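Cyclodipeptide synthase, BtCDPS (Bacillus thermoamylovorans, PDB 6ZTU) probably transfers aminoacyl groups to build cyclic dipeptides. Local coordinates at residues T27-G32 with V197-R202. Sequence-based numbering, arbitrary orientation.
Sequences THILLG and VLAYHR. With 0RE ((2S)-hexane-1,2-diol), chain B.
His28 opens the pairing with its backbone: Val197 N donates to His28 O over 3.2 Å. Its imidazole serves other partners, ND1 bonding Ser196 OG and NE2 Thr60 OG1, so both nitrogens of this buried ring are satisfied. Ile29 follows on the face shared with Val197, Leu31 and Ala199. With CG1 anti to the backbone N (chi1 -177°), the branch runs on beside the carbonyl carbon, and Ile29 CD1 lies 3.6 Å from Ala199 CB. The small methyl of Ala199 leaves room for this long isoleucine arm, while helix 42-55 covers Ile29 through Trp51 and Ser52. Leu30 turns to the other face. Leu30 N points its hydrogen almost straight at Val197 O (2.9 Å, 175°), and the Leu30 carbonyl accepts from Ala199 N. Leu30 CG and CD2 each lie 4.1 Å from Leu198 CD1, the two leucines crossing at a slant; branched and apolar, they fill this buried place with no polar group to satisfy. These are neighbouring parallel strands at the centre of the sheet in a Rossmann-like fold of the HUP clan, flanked by strands 58-63 and 223-229. Leu31 returns to the face of Ile29, its branched end long enough for CD2 to reach the small Ala199 methyl. At Gly32 the strand enters the diol pocket: its N-H bonds Ala199 O, and one water donates to both Gly32 O and Ala199 O. Lacking a side chain, glycine lets hexanediol C03 come within 4.0 Å of Gly32 CA. Gly32 O sits at the Tyr200 ring edge, 3.5 Å from CD1, while one ring face meets diol C02 near the rim and the opposite face carries His201 ND1 over its centre.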
ATOM      1  N   THR A  27       6.317  15.810  -6.835  1.00 28.45           N
ATOM      2  CA  THR A  27       6.081  15.306  -8.192  1.00 27.32           C
ATOM      3  C   THR A  27       4.878  14.368  -8.236  1.00 29.49           C
ATOM      4  O   THR A  27       3.994  14.504  -9.095  1.00 26.11           O
ATOM      5  CB  THR A  27       7.333  14.584  -8.701  1.00 28.83           C
ATOM      6  OG1 THR A  27       8.449  15.484  -8.718  1.00 31.83           O
ATOM      7  CG2 THR A  27       7.123  14.010 -10.107  1.00 30.16           C
ATOM      8  N   HIS A  28       4.827  13.402  -7.321  1.00 24.66           N
ATOM      9  CA  HIS A  28       3.782  12.393  -7.403  1.00 23.73           C
ATOM     10  C   HIS A  28       3.594  11.745  -6.040  1.00 22.86           C
ATOM     11  O   HIS A  28       4.573  11.488  -5.329  1.00 23.51           O
ATOM     12  CB  HIS A  28       4.132  11.330  -8.453  1.00 24.09           C
ATOM     13  CG  HIS A  28       3.102  10.260  -8.589  1.00 24.65           C
ATOM     14  ND1 HIS A  28       3.142   9.089  -7.863  1.00 26.53           N
ATOM     15  CD2 HIS A  28       1.998  10.183  -9.367  1.00 25.50           C
ATOM     16  CE1 HIS A  28       2.110   8.335  -8.191  1.00 25.47           C
ATOM     17  NE2 HIS A  28       1.396   8.978  -9.098  1.00 25.61           N
ATOM     18  N   ILE A  29       2.337  11.489  -5.691  1.00 22.80           N
ATOM     19  CA  ILE A  29       1.985  10.707  -4.513  1.00 22.81           C
ATOM     20  C   ILE A  29       1.126   9.525  -4.948  1.00 24.34           C
ATOM     21  O   ILE A  29       0.243   9.653  -5.810  1.00 24.11           O
ATOM     22  CB  ILE A  29       1.277  11.568  -3.441  1.00 23.38           C
ATOM     23  CG1 ILE A  29       0.986  10.750  -2.177  1.00 24.73           C
ATOM     24  CG2 ILE A  29      -0.003  12.176  -4.006  1.00 24.89           C
ATOM     25  CD1 ILE A  29       0.556  11.614  -0.981  1.00 23.34           C
ATOM     26  N   LEU A  30       1.433   8.354  -4.392  1.00 20.40           N
ATOM     27  CA  LEU A  30       0.634   7.148  -4.564  1.00 20.40           C
ATOM     28  C   LEU A  30      -0.055   6.873  -3.233  1.00 23.93           C
ATOM     29  O   LEU A  30       0.620   6.641  -2.224  1.00 22.98           O
ATOM     30  CB  LEU A  30       1.520   5.966  -4.979  1.00 21.21           C
ATOM     31  CG  LEU A  30       0.821   4.632  -5.291  1.00 20.72           C
ATOM     32  CD1 LEU A  30      -0.139   4.804  -6.478  1.00 20.94           C
ATOM     33  CD2 LEU A  30       1.817   3.536  -5.574  1.00 22.62           C
ATOM     34  N   LEU A  31      -1.383   6.913  -3.227  1.00 22.27           N
ATOM     35  CA  LEU A  31      -2.157   6.761  -1.996  1.00 22.55           C
ATOM     36  C   LEU A  31      -2.523   5.292  -1.841  1.00 21.90           C
ATOM     37  O   LEU A  31      -3.262   4.751  -2.657  1.00 22.40           O
ATOM     38  CB  LEU A  31      -3.408   7.637  -2.045  1.00 22.49           C
ATOM     39  CG  LEU A  31      -3.140   9.140  -2.018  1.00 23.10           C
ATOM     40  CD1 LEU A  31      -4.418   9.890  -2.384  1.00 24.87           C
ATOM     41  CD2 LEU A  31      -2.649   9.553  -0.627  1.00 24.05           C
ATOM     42  N   GLY A  32      -1.982   4.640  -0.811  1.00 22.78           N
ATOM     43  CA  GLY A  32      -2.289   3.238  -0.596  1.00 24.49           C
ATOM     44  C   GLY A  32      -3.561   3.068   0.210  1.00 24.96           C
ATOM     45  O   GLY A  32      -3.652   3.572   1.331  1.00 24.38           O
ATOM     46  N   VAL A 197       6.272   9.255  -3.865  1.00 22.98           N
ATOM     47  CA  VAL A 197       6.194   8.697  -2.518  1.00 21.71           C
ATOM     48  C   VAL A 197       4.909   7.887  -2.424  1.00 23.79           C
ATOM     49  O   VAL A 197       3.840   8.362  -2.817  1.00 23.66           O
ATOM     50  CB  VAL A 197       6.236   9.768  -1.408  1.00 22.75           C
ATOM     51  CG1 VAL A 197       7.647  10.318  -1.231  1.00 23.73           C
ATOM     52  CG2 VAL A 197       5.260  10.901  -1.679  1.00 25.93           C
ATOM     53  N   LEU A 198       5.014   6.669  -1.891  1.00 20.68           N
ATOM     54  CA  LEU A 198       3.837   5.943  -1.432  1.00 20.46           C
ATOM     55  C   LEU A 198       3.468   6.459  -0.046  1.00 21.62           C
ATOM     56  O   LEU A 198       4.347   6.637   0.801  1.00 23.00           O
ATOM     57  CB  LEU A 198       4.127   4.443  -1.386  1.00 19.68           C
ATOM     58  CG  LEU A 198       3.103   3.528  -0.704  1.00 21.63           C
ATOM     59  CD1 LEU A 198       1.797   3.529  -1.507  1.00 24.52           C
ATOM     60  CD2 LEU A 198       3.678   2.114  -0.593  1.00 22.00           C
ATOM     61  N   ALA A 199       2.180   6.728   0.180  1.00 20.91           N
ATOM     62  CA  ALA A 199       1.738   7.379   1.411  1.00 21.89           C
ATOM     63  C   ALA A 199       0.746   6.497   2.147  1.00 23.98           C
ATOM     64  O   ALA A 199      -0.204   5.988   1.552  1.00 23.20           O
ATOM     65  CB  ALA A 199       1.103   8.745   1.124  1.00 22.10           C
ATOM     66  N   TYR A 200       0.957   6.346   3.448  1.00 22.27           N
ATOM     67  CA  TYR A 200       0.144   5.471   4.272  1.00 21.68           C
ATOM     68  C   TYR A 200       0.201   6.021   5.687  1.00 23.66           C
ATOM     69  O   TYR A 200       1.014   6.888   5.990  1.00 24.32           O
ATOM     70  CB  TYR A 200       0.642   4.026   4.203  1.00 22.20           C
ATOM     71  CG  TYR A 200      -0.343   3.003   4.705  1.00 25.08           C
ATOM     72  CD1 TYR A 200      -1.558   2.816   4.069  1.00 24.29           C
ATOM     73  CD2 TYR A 200      -0.040   2.209   5.807  1.00 26.08           C
ATOM     74  CE1 TYR A 200      -2.465   1.878   4.531  1.00 24.62           C
ATOM     75  CE2 TYR A 200      -0.934   1.267   6.272  1.00 28.00           C
ATOM     76  CZ  TYR A 200      -2.144   1.102   5.627  1.00 29.14           C
ATOM     77  OH  TYR A 200      -3.041   0.157   6.088  1.00 33.31           O
ATOM     78  N   HIS A 201      -0.681   5.531   6.556  1.00 23.97           N
ATOM     79  CA  HIS A 201      -0.796   6.121   7.889  1.00 27.20           C
ATOM     80  C   HIS A 201      -0.049   5.337   8.964  1.00 28.08           C
ATOM     81  O   HIS A 201      -0.129   5.692  10.149  1.00 29.55           O
ATOM     82  CB  HIS A 201      -2.270   6.259   8.272  1.00 28.01           C
ATOM     83  CG  HIS A 201      -2.979   4.951   8.347  1.00 30.33           C
ATOM     84  ND1 HIS A 201      -3.368   4.259   7.221  1.00 27.32           N
ATOM     85  CD2 HIS A 201      -3.333   4.186   9.406  1.00 29.74           C
ATOM     86  CE1 HIS A 201      -3.958   3.133   7.586  1.00 30.57           C
ATOM     87  NE2 HIS A 201      -3.948   3.065   8.905  1.00 30.80           N
ATOM     88  N   ARG A 202       0.681   4.297   8.589  1.00 25.56           N
ATOM     89  CA  ARG A 202       1.440   3.530   9.555  1.00 28.89           C
ATOM     90  C   ARG A 202       2.881   3.415   9.095  1.00 29.91           C
ATOM     91  O   ARG A 202       3.162   3.455   7.893  1.00 26.21           O
ATOM     92  CB  ARG A 202       0.823   2.137   9.749  1.00 31.42           C
ATOM     93  CG  ARG A 202      -0.604   2.178  10.313  1.00 36.08           C
ATOM     94  CD  ARG A 202      -0.661   2.218  11.850  1.00 45.92           C
ATOM     95  NE  ARG A 202       0.302   1.306  12.485  1.00 54.42           N
ATOM     96  CZ  ARG A 202       1.124   1.649  13.475  1.00 56.25           C
ATOM     97  NH1 ARG A 202       1.120   2.895  13.954  1.00 55.36           N
ATOM     98  NH2 ARG A 202       1.957   0.752  13.986  1.00 57.35           N
TER
HETATM   99  O01 0RE B 301      -0.226  -1.846   2.484  1.00 43.67           O
HETATM  100  C02 0RE B 301      -0.929  -0.670   2.735  1.00 43.91           C
HETATM  101  C03 0RE B 301      -0.748   0.267   1.545  1.00 36.16           C
HETATM  102  O04 0RE B 301       0.501   0.897   1.631  1.00 39.28           O
HETATM  103  C05 0RE B 301      -0.855  -0.548   0.262  1.00 38.04           C
HETATM  104  C06 0RE B 301      -2.233  -1.201   0.174  1.00 36.67           C
HETATM  105  C07 0RE B 301      -2.249  -2.120  -1.042  1.00 37.19           C
HETATM  106  C08 0RE B 301      -3.220  -1.506  -2.035  1.00 31.68           C
HETATM  107  O   HOH W   1      -2.954   6.070   2.446  1.00 24.48           O